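Long-range contacts in shikimate 5-dehydrogenase (Mycobacterium fortuitum subsp. fortuitum DSM 46621, PDB 4XIJ), which probably catalyses the NADPH-dependent reduction of 3-dehydroshikimate to shikimate, the fourth of seven steps toward chorismate: residues A196-I201 with R218-I223; I132-T137 with I155-E160; E54-L59 with F78-F83. All coordinates share one frame; numbering follows the deposited sequence.

Contact 1: residues A196-I201 with R218-I223; sequences AAVSTI and RVLDAI
S199 and D221 pair in parallel strands, and both extend their polar ends anti to the backbone N (chi1 -176° and -170°). This sets S199 OG and D221 OD1 on the same face of the sheet, where one water joins them. The water accepts from S199 OG at 2.7 Å. It donates to D221 OD1 at 2.6 Å and to I201 O at 2.7 Å. D221 OD1 also takes I223 N in an Asx turn at 3.1 Å, met from above the carboxylate plane, 58° out of it. D221 OD2 has a hydrogen bond with T229 OG1.

The backbones are joined by four hydrogen bonds. A197 N reaches R218 O, and L220 N reaches A197 O. S199 N meets L220 O at 2.8 Å, and A222 N meets S199 O at 3.0 Å. A222 CB is pressed close to that same S199 O, at 3.3 Å. V198 CG1 and L220 CD2 lie 4.3 Å apart on the opposite face.

Both strands lie inside the parallel sheet of the Rossmann-like domain, with strand 128-132 flanking 196-199 and strand 241-243 flanking 218-221. Helix 114-122 covers V198 and L220, and helix 230-237 covers S199, V219 and D221.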
loop_
_atom_site.group_PDB
_atom_site.type_symbol
_atom_site.label_atom_id
_atom_site.label_comp_id
_atom_site.label_asym_id
_atom_site.label_seq_id
_atom_site.Cartn_x
_atom_site.Cartn_y
_atom_site.Cartn_z
ATOM N N ALA A 196 -9.511 9.099 12.329
ATOM C CA ALA A 196 -8.525 9.093 11.246
ATOM C C ALA A 196 -9.225 8.785 9.950
ATOM O O ALA A 196 -10.322 8.220 9.966
ATOM C CB ALA A 196 -7.417 8.007 11.498
ATOM N N ALA A 197 -8.573 9.108 8.841
ATOM C CA ALA A 197 -9.065 8.694 7.508
ATOM C C ALA A 197 -7.916 8.360 6.594
ATOM O O ALA A 197 -6.827 8.939 6.743
ATOM C CB ALA A 197 -9.943 9.779 6.830
ATOM N N VAL A 198 -8.173 7.447 5.645
ATOM C CA VAL A 198 -7.275 7.183 4.529
ATOM C C VAL A 198 -8.027 7.588 3.287
ATOM O O VAL A 198 -9.056 7.006 2.982
ATOM C CB VAL A 198 -6.884 5.685 4.438
ATOM C CG1 VAL A 198 -5.906 5.431 3.270
ATOM C CG2 VAL A 198 -6.280 5.230 5.759
ATOM N N SER A 199 -7.500 8.544 2.547
ATOM C CA SER A 199 -8.131 8.986 1.317
ATOM C C SER A 199 -7.454 8.370 0.105
ATOM O O SER A 199 -6.239 8.544 -0.107
ATOM C CB SER A 199 -8.073 10.513 1.210
ATOM O OG SER A 199 -8.774 10.909 0.049
ATOM N N THR A 200 -8.204 7.585 -0.659
ATOM C CA THR A 200 -7.659 6.824 -1.776
ATOM C C THR A 200 -7.974 7.427 -3.143
ATOM O O THR A 200 -7.577 6.858 -4.169
ATOM C CB THR A 200 -8.191 5.356 -1.759
ATOM O OG1 THR A 200 -9.588 5.334 -2.083
ATOM C CG2 THR A 200 -7.952 4.697 -0.390
ATOM N N ILE A 201 -8.665 8.568 -3.161
ATOM C CA ILE A 201 -9.144 9.138 -4.427
ATOM C C ILE A 201 -8.236 10.286 -4.906
ATOM O O ILE A 201 -7.447 10.865 -4.134
ATOM C CB ILE A 201 -10.605 9.634 -4.276
ATOM C CG1 ILE A 201 -10.725 10.805 -3.284
ATOM C CG2 ILE A 201 -11.550 8.465 -3.872
ATOM C CD1 ILE A 201 -12.172 11.349 -3.229
ATOM N N ARG A 218 -6.635 13.183 11.868
ATOM C CA ARG A 218 -5.433 12.693 11.203
ATOM C C ARG A 218 -5.857 12.069 9.897
ATOM O O ARG A 218 -6.711 11.192 9.853
ATOM C CB ARG A 218 -4.708 11.702 12.093
ATOM C CG ARG A 218 -4.367 12.351 13.412
ATOM C CD ARG A 218 -3.497 11.443 14.256
ATOM N NE ARG A 218 -2.170 11.208 13.681
ATOM C CZ ARG A 218 -1.743 10.033 13.229
ATOM N NH1 ARG A 218 -2.551 8.991 13.283
ATOM N NH2 ARG A 218 -0.508 9.917 12.730
ATOM N N VAL A 219 -5.283 12.536 8.804
ATOM C CA VAL A 219 -5.656 12.077 7.474
ATOM C C VAL A 219 -4.418 11.644 6.700
ATOM O O VAL A 219 -3.477 12.439 6.545
ATOM C CB VAL A 219 -6.411 13.185 6.692
ATOM C CG1 VAL A 219 -6.700 12.693 5.265
ATOM C CG2 VAL A 219 -7.710 13.535 7.457
ATOM N N LEU A 220 -4.412 10.384 6.258
ATOM C CA LEU A 220 -3.432 9.853 5.327
ATOM C C LEU A 220 -4.008 9.995 3.926
ATOM O O LEU A 220 -5.029 9.389 3.601
ATOM C CB LEU A 220 -3.096 8.388 5.663
ATOM C CG LEU A 220 -2.233 7.665 4.648
ATOM C CD1 LEU A 220 -0.868 8.333 4.583
ATOM C CD2 LEU A 220 -2.098 6.201 5.106
ATOM N N ASP A 221 -3.367 10.853 3.130
ATOM C CA ASP A 221 -3.757 11.076 1.758
ATOM C C ASP A 221 -2.810 10.254 0.864
ATOM O O ASP A 221 -1.596 10.434 0.920
ATOM C CB ASP A 221 -3.650 12.576 1.445
ATOM C CG ASP A 221 -4.249 12.954 0.120
ATOM O OD1 ASP A 221 -4.619 12.082 -0.684
ATOM O OD2 ASP A 221 -4.414 14.168 -0.100
ATOM N N ALA A 222 -3.357 9.352 0.055
ATOM C CA ALA A 222 -2.550 8.543 -0.850
ATOM C C ALA A 222 -1.827 9.408 -1.890
ATOM O O ALA A 222 -0.800 8.993 -2.444
ATOM C CB ALA A 222 -3.415 7.508 -1.551
ATOM N N ILE A 223 -2.366 10.591 -2.164
ATOM C CA ILE A 223 -1.753 11.490 -3.133
ATOM C C ILE A 223 -0.542 12.177 -2.533
ATOM O O ILE A 223 -0.541 12.510 -1.324
ATOM C CB ILE A 223 -2.779 12.537 -3.610
ATOM C CG1 ILE A 223 -4.022 11.829 -4.173
ATOM C CG2 ILE A 223 -2.151 13.487 -4.607
ATOM C CD1 ILE A 223 -3.727 10.885 -5.328
HETATM O O HOH W 1 -7.059 11.953 -1.705
#

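Contact 2: residues I132-T137 with I155-E160; sequences IGSGGT and IVARDE. With EDO (1,2-ethanediol), chain D.
I132 and V156 pair at the ends of two neighbouring parallel strands, where the chain enters the glycine-rich turn of a Rossmann-type fold. G133 and G135 fit the GxGxxA pattern that follows the first strand of such domains and leads into helix 138-147. In this family the turn is probably part of the NADP site.

The strand ends are tightly packed. G133 N donates to V156 O at 2.8 Å, and the bond is almost straight (174°). I132 CA also approaches V156 O, as a CA-H...O contact. The I132 and V156 side chains leave the sheet on one face and run alongside each other. With CG1 of I132 anti to the carbonyl carbon (chi1 -42°), CD1 reaches across to V156 CB at 3.8 Å. I182 touches both side chains. G133 has a positive phi of 103°, which its lack of a side chain makes easy. One residue past the level where G133 faces A157, S134 CB packs against A157 CB at 3.9 Å. I155 CG2 reaches G133 O at 3.9 Å. That carbonyl is buried and has no hydrogen-bonding partner in the model.

Past A157 the two chains part, and the link becomes indirect. This end of the contact is its solvent side. A water bonds S134 OG at 2.7 Å and accepts from D159 N at 2.9 Å. The S134 side chain also touches K162 and L166 of helix 160-172. D159 is the N-cap of that helix and bonds K162 N through OD2.

G136 and T137 are exposed and do not touch 155-160. An ethanediol, probably from the crystallisation liquor, sits at this end of the turn. G136 N donates to its O2 at 3.1 Å.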
loop_
_atom_site.group_PDB
_atom_site.type_symbol
_atom_site.label_atom_id
_atom_site.label_comp_id
_atom_site.label_asym_id
_atom_site.label_seq_id
_atom_site.Cartn_x
_atom_site.Cartn_y
_atom_site.Cartn_z
ATOM N N ILE A 132 -11.819 6.861 2.318
ATOM C CA ILE A 132 -12.487 7.695 1.303
ATOM C C ILE A 132 -12.235 7.044 -0.057
ATOM O O ILE A 132 -11.079 6.953 -0.486
ATOM C CB ILE A 132 -11.968 9.167 1.276
ATOM C CG1 ILE A 132 -11.747 9.784 2.674
ATOM C CG2 ILE A 132 -12.901 10.030 0.419
ATOM C CD1 ILE A 132 -12.954 9.757 3.557
ATOM N N GLY A 133 -13.293 6.639 -0.750
ATOM C CA GLY A 133 -13.186 5.965 -2.033
ATOM C C GLY A 133 -13.408 4.466 -1.928
ATOM O O GLY A 133 -13.384 3.878 -0.815
ATOM N N SER A 134 -13.630 3.842 -3.078
ATOM C CA SER A 134 -13.951 2.414 -3.147
ATOM C C SER A 134 -13.185 1.709 -4.245
ATOM O O SER A 134 -13.579 0.622 -4.659
ATOM C CB SER A 134 -15.455 2.190 -3.363
ATOM O OG SER A 134 -15.891 2.808 -4.566
ATOM N N GLY A 135 -12.077 2.292 -4.703
ATOM C CA GLY A 135 -11.372 1.755 -5.852
ATOM C C GLY A 135 -10.359 0.683 -5.464
ATOM O O GLY A 135 -10.422 0.093 -4.377
ATOM N N GLY A 136 -9.451 0.385 -6.393
ATOM C CA GLY A 136 -8.585 -0.780 -6.273
ATOM C C GLY A 136 -7.626 -0.798 -5.089
ATOM O O GLY A 136 -7.129 -1.874 -4.719
ATOM N N THR A 137 -7.354 0.371 -4.495
ATOM C CA THR A 137 -6.466 0.426 -3.335
ATOM C C THR A 137 -7.199 0.390 -2.023
ATOM O O THR A 137 -6.567 0.369 -0.932
ATOM C CB THR A 137 -5.568 1.716 -3.320
ATOM O OG1 THR A 137 -6.350 2.895 -3.085
ATOM C CG2 THR A 137 -4.765 1.871 -4.662
ATOM N N ILE A 155 -16.828 3.270 5.059
ATOM C CA ILE A 155 -16.439 3.465 3.663
ATOM C C ILE A 155 -17.217 4.678 3.166
ATOM O O ILE A 155 -18.454 4.653 3.067
ATOM C CB ILE A 155 -16.765 2.238 2.797
ATOM C CG1 ILE A 155 -16.207 0.960 3.417
ATOM C CG2 ILE A 155 -16.221 2.432 1.355
ATOM C CD1 ILE A 155 -14.655 0.878 3.615
ATOM N N VAL A 156 -16.500 5.750 2.874
ATOM C CA VAL A 156 -17.099 7.004 2.394
ATOM C C VAL A 156 -16.894 7.028 0.912
ATOM O O VAL A 156 -15.777 7.220 0.428
ATOM C CB VAL A 156 -16.450 8.227 3.103
ATOM C CG1 VAL A 156 -16.958 9.524 2.545
ATOM C CG2 VAL A 156 -16.637 8.138 4.638
ATOM N N ALA A 157 -17.959 6.788 0.173
ATOM C CA ALA A 157 -17.826 6.635 -1.265
ATOM C C ALA A 157 -19.174 6.886 -1.922
ATOM O O ALA A 157 -20.223 6.907 -1.263
ATOM C CB ALA A 157 -17.311 5.214 -1.636
ATOM N N ARG A 158 -19.149 7.055 -3.230
ATOM C CA ARG A 158 -20.357 7.315 -3.996
ATOM C C ARG A 158 -21.134 6.067 -4.371
ATOM O O ARG A 158 -22.377 6.078 -4.425
ATOM C CB ARG A 158 -19.978 8.048 -5.283
ATOM C CG ARG A 158 -21.156 8.394 -6.155
ATOM C CD ARG A 158 -20.722 9.263 -7.355
ATOM N NE ARG A 158 -20.175 10.538 -6.888
ATOM C CZ ARG A 158 -18.886 10.873 -6.904
ATOM N NH1 ARG A 158 -17.972 10.049 -7.419
ATOM N NH2 ARG A 158 -18.521 12.042 -6.383
ATOM N N ASP A 159 -20.413 4.984 -4.671
ATOM C CA ASP A 159 -21.045 3.786 -5.215
ATOM C C ASP A 159 -21.345 2.802 -4.100
ATOM O O ASP A 159 -20.457 2.256 -3.492
ATOM C CB ASP A 159 -20.155 3.138 -6.289
ATOM C CG ASP A 159 -20.900 2.103 -7.078
ATOM O OD1 ASP A 159 -21.543 2.480 -8.096
ATOM O OD2 ASP A 159 -20.879 0.926 -6.640
ATOM N N GLU A 160 -22.622 2.617 -3.781
ATOM C CA GLU A 160 -22.996 1.754 -2.679
ATOM C C GLU A 160 -22.619 0.293 -2.918
ATOM O O GLU A 160 -22.270 -0.420 -1.989
ATOM C CB GLU A 160 -24.504 1.879 -2.450
ATOM C CG GLU A 160 -25.040 1.044 -1.267
ATOM C CD GLU A 160 -26.490 1.379 -0.887
ATOM O OE1 GLU A 160 -27.176 2.150 -1.627
ATOM O OE2 GLU A 160 -26.947 0.877 0.175
HETATM C C1 EDO D . -8.050 3.637 -8.325
HETATM O O1 EDO D . -6.851 3.759 -7.546
HETATM C C2 EDO D . -8.149 2.255 -8.975
HETATM O O2 EDO D . -9.525 1.868 -9.085
HETATM O O HOH W 2 -17.534 4.881 -5.169
#

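Contact 3: residues E54-L59 with F78-F83; sequences EQLPGL and FAALEF
L56 and P57 pack against A79, A80 and F83 where helix 56-61 lies beside helix 77-83. No hydrogen bond crosses between the two segments, so the contact rests on apolar packing.

The aliphatic part is carried by L56. Its CG stands anti to the backbone N (chi1 -179°), which carries the branch point toward helix 77-83. L56 CD2 settles on the helix backbone, 3.9 Å from A80 CA and 3.9 Å from A79 O. L56 CD2 also meets F83 CB at 4.0 Å. L56 CD1 takes a different neighbour, A80 CB, at 4.2 Å. A79 and A80 are small, consistent with L56 CD2 reaching the main chain.

The aromatic part is carried by F83. Its CG lies roughly anti to the backbone N (chi1 160°), which swings the ring over to helix 56-61. F83 CD1 and F83 CE1 are the ring atoms that meet P57. F83 CD1 is 3.8 Å from P57 CA and 4.1 Å from P57 CB. F83 CE1 approaches P57 O at 3.8 Å. The ring also touches V60 and S61 further along the first helix, and it meets the W108 ring with the planes at about 60°.

Polar bonds run within each helix. F83 N donates to A79 O at 2.9 Å, so the carbonyl beside L56 CD2 is engaged in its own helix. P57 O, next to the F83 ring, accepts from S61 OG.

The helices pack on the mixed sheet of the substrate-binding domain. L56 rests on L19 and V72, and A80 rests on V72. Strand 45-50, helix 56-61 and strand 67-72 form a beta-alpha-beta crossover that passes over strand 15-20, and helix 77-83 packs beside its helix on the same face.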
loop_
_atom_site.group_PDB
_atom_site.type_symbol
_atom_site.label_atom_id
_atom_site.label_comp_id
_atom_site.label_asym_id
_atom_site.label_seq_id
_atom_site.Cartn_x
_atom_site.Cartn_y
_atom_site.Cartn_z
ATOM N N GLU A 54 -1.719 -11.666 -17.253
ATOM C CA GLU A 54 -1.667 -12.911 -17.970
ATOM C C GLU A 54 -0.238 -13.408 -18.131
ATOM O O GLU A 54 0.011 -14.630 -18.077
ATOM C CB GLU A 54 -2.366 -12.718 -19.307
ATOM C CG GLU A 54 -3.856 -12.456 -19.044
ATOM C CD GLU A 54 -4.315 -10.973 -18.808
ATOM O OE1 GLU A 54 -3.539 -9.985 -18.696
ATOM O OE2 GLU A 54 -5.557 -10.812 -18.745
ATOM N N GLN A 55 0.711 -12.482 -18.304
ATOM C CA GLN A 55 2.108 -12.885 -18.470
ATOM C C GLN A 55 2.816 -13.284 -17.185
ATOM O O GLN A 55 3.840 -13.971 -17.228
ATOM C CB GLN A 55 2.914 -11.730 -19.082
ATOM C CG GLN A 55 2.502 -11.421 -20.550
ATOM C CD GLN A 55 3.140 -10.146 -21.048
ATOM O OE1 GLN A 55 3.346 -9.202 -20.282
ATOM N NE2 GLN A 55 3.442 -10.101 -22.325
ATOM N N LEU A 56 2.316 -12.813 -16.041
ATOM C CA LEU A 56 3.105 -12.950 -14.819
ATOM C C LEU A 56 3.453 -14.396 -14.405
ATOM O O LEU A 56 4.613 -14.649 -14.089
ATOM C CB LEU A 56 2.416 -12.175 -13.689
ATOM C CG LEU A 56 3.104 -12.167 -12.318
ATOM C CD1 LEU A 56 2.755 -10.840 -11.571
ATOM C CD2 LEU A 56 2.722 -13.399 -11.435
ATOM N N PRO A 57 2.497 -15.333 -14.408
ATOM C CA PRO A 57 2.884 -16.670 -13.950
ATOM C C PRO A 57 4.013 -17.279 -14.796
ATOM O O PRO A 57 4.981 -17.855 -14.241
ATOM C CB PRO A 57 1.549 -17.458 -14.030
ATOM C CG PRO A 57 0.484 -16.378 -13.877
ATOM C CD PRO A 57 1.032 -15.232 -14.665
ATOM N N GLY A 58 3.938 -17.164 -16.122
ATOM C CA GLY A 58 5.003 -17.704 -16.948
ATOM C C GLY A 58 6.332 -17.024 -16.720
ATOM O O GLY A 58 7.383 -17.655 -16.727
ATOM N N LEU A 59 6.296 -15.719 -16.507
ATOM C CA LEU A 59 7.514 -14.967 -16.285
ATOM C C LEU A 59 8.195 -15.456 -14.991
ATOM O O LEU A 59 9.395 -15.778 -14.970
ATOM C CB LEU A 59 7.172 -13.480 -16.188
ATOM C CG LEU A 59 8.365 -12.576 -15.913
ATOM C CD1 LEU A 59 9.323 -12.688 -17.064
ATOM C CD2 LEU A 59 7.895 -11.160 -15.737
ATOM N N PHE A 78 -3.329 -9.669 -8.391
ATOM C CA PHE A 78 -4.158 -10.855 -8.206
ATOM C C PHE A 78 -3.398 -12.068 -8.742
ATOM O O PHE A 78 -3.354 -13.129 -8.121
ATOM C CB PHE A 78 -5.528 -10.645 -8.883
ATOM C CG PHE A 78 -6.255 -9.453 -8.355
ATOM C CD1 PHE A 78 -6.904 -9.532 -7.144
ATOM C CD2 PHE A 78 -6.240 -8.237 -9.021
ATOM C CE1 PHE A 78 -7.523 -8.446 -6.600
ATOM C CE2 PHE A 78 -6.870 -7.138 -8.469
ATOM C CZ PHE A 78 -7.505 -7.244 -7.262
ATOM N N ALA A 79 -2.812 -11.882 -9.916
ATOM C CA ALA A 79 -2.055 -12.966 -10.529
ATOM C C ALA A 79 -0.892 -13.404 -9.643
ATOM O O ALA A 79 -0.553 -14.603 -9.608
ATOM C CB ALA A 79 -1.533 -12.547 -11.857
ATOM N N ALA A 80 -0.246 -12.455 -8.975
ATOM C CA ALA A 80 0.841 -12.819 -8.097
ATOM C C ALA A 80 0.381 -13.681 -6.938
ATOM O O ALA A 80 1.051 -14.645 -6.579
ATOM C CB ALA A 80 1.517 -11.556 -7.572
ATOM N N LEU A 81 -0.752 -13.333 -6.353
ATOM C CA LEU A 81 -1.302 -14.147 -5.263
ATOM C C LEU A 81 -1.636 -15.573 -5.739
ATOM O O LEU A 81 -1.384 -16.569 -5.032
ATOM C CB LEU A 81 -2.564 -13.477 -4.709
ATOM C CG LEU A 81 -3.204 -14.205 -3.501
ATOM C CD1 LEU A 81 -2.222 -14.226 -2.316
ATOM C CD2 LEU A 81 -4.485 -13.492 -3.133
ATOM N N GLU A 82 -2.223 -15.671 -6.932
ATOM C CA GLU A 82 -2.566 -16.973 -7.514
ATOM C C GLU A 82 -1.354 -17.789 -7.891
ATOM O O GLU A 82 -1.386 -19.012 -7.838
ATOM C CB GLU A 82 -3.440 -16.797 -8.754
ATOM C CG GLU A 82 -4.782 -16.255 -8.440
ATOM C CD GLU A 82 -5.886 -17.039 -9.124
ATOM O OE1 GLU A 82 -6.632 -17.792 -8.442
ATOM O OE2 GLU A 82 -5.999 -16.906 -10.361
ATOM N N PHE A 83 -0.278 -17.122 -8.285
ATOM C CA PHE A 83 0.913 -17.820 -8.776
ATOM C C PHE A 83 1.664 -18.491 -7.620
ATOM O O PHE A 83 2.192 -19.617 -7.757
ATOM C CB PHE A 83 1.856 -16.845 -9.511
ATOM C CG PHE A 83 3.243 -17.364 -9.612
ATOM C CD1 PHE A 83 3.600 -18.288 -10.612
ATOM C CD2 PHE A 83 4.194 -16.969 -8.700
ATOM C CE1 PHE A 83 4.880 -18.853 -10.616
ATOM C CE2 PHE A 83 5.462 -17.499 -8.720
ATOM C CZ PHE A 83 5.824 -18.431 -9.696
#

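Overall arrangement
Contacts 1 and 2 belong to one parallel sheet, with centres about 12 Å apart. Across the sheet the strands run 152-157, 128-132, 196-199, 218-221. T200 OG1 bonds I132 O at 2.7 Å, and I201 CG2 packs on G133 CA at 3.5 Å, so contact 1 borders the glycine-rich turn of contact 2. Contact 3 is in the substrate-binding domain, centre to centre about 30 Å from contact 1 and about 26 Å from contact 2. The nearest atoms of contacts 2 and 3 are about 6 Å apart but do not touch. The G136 end of the turn, with its ethanediol, faces contact 3, consistent with the interdomain cleft where NADP probably binds.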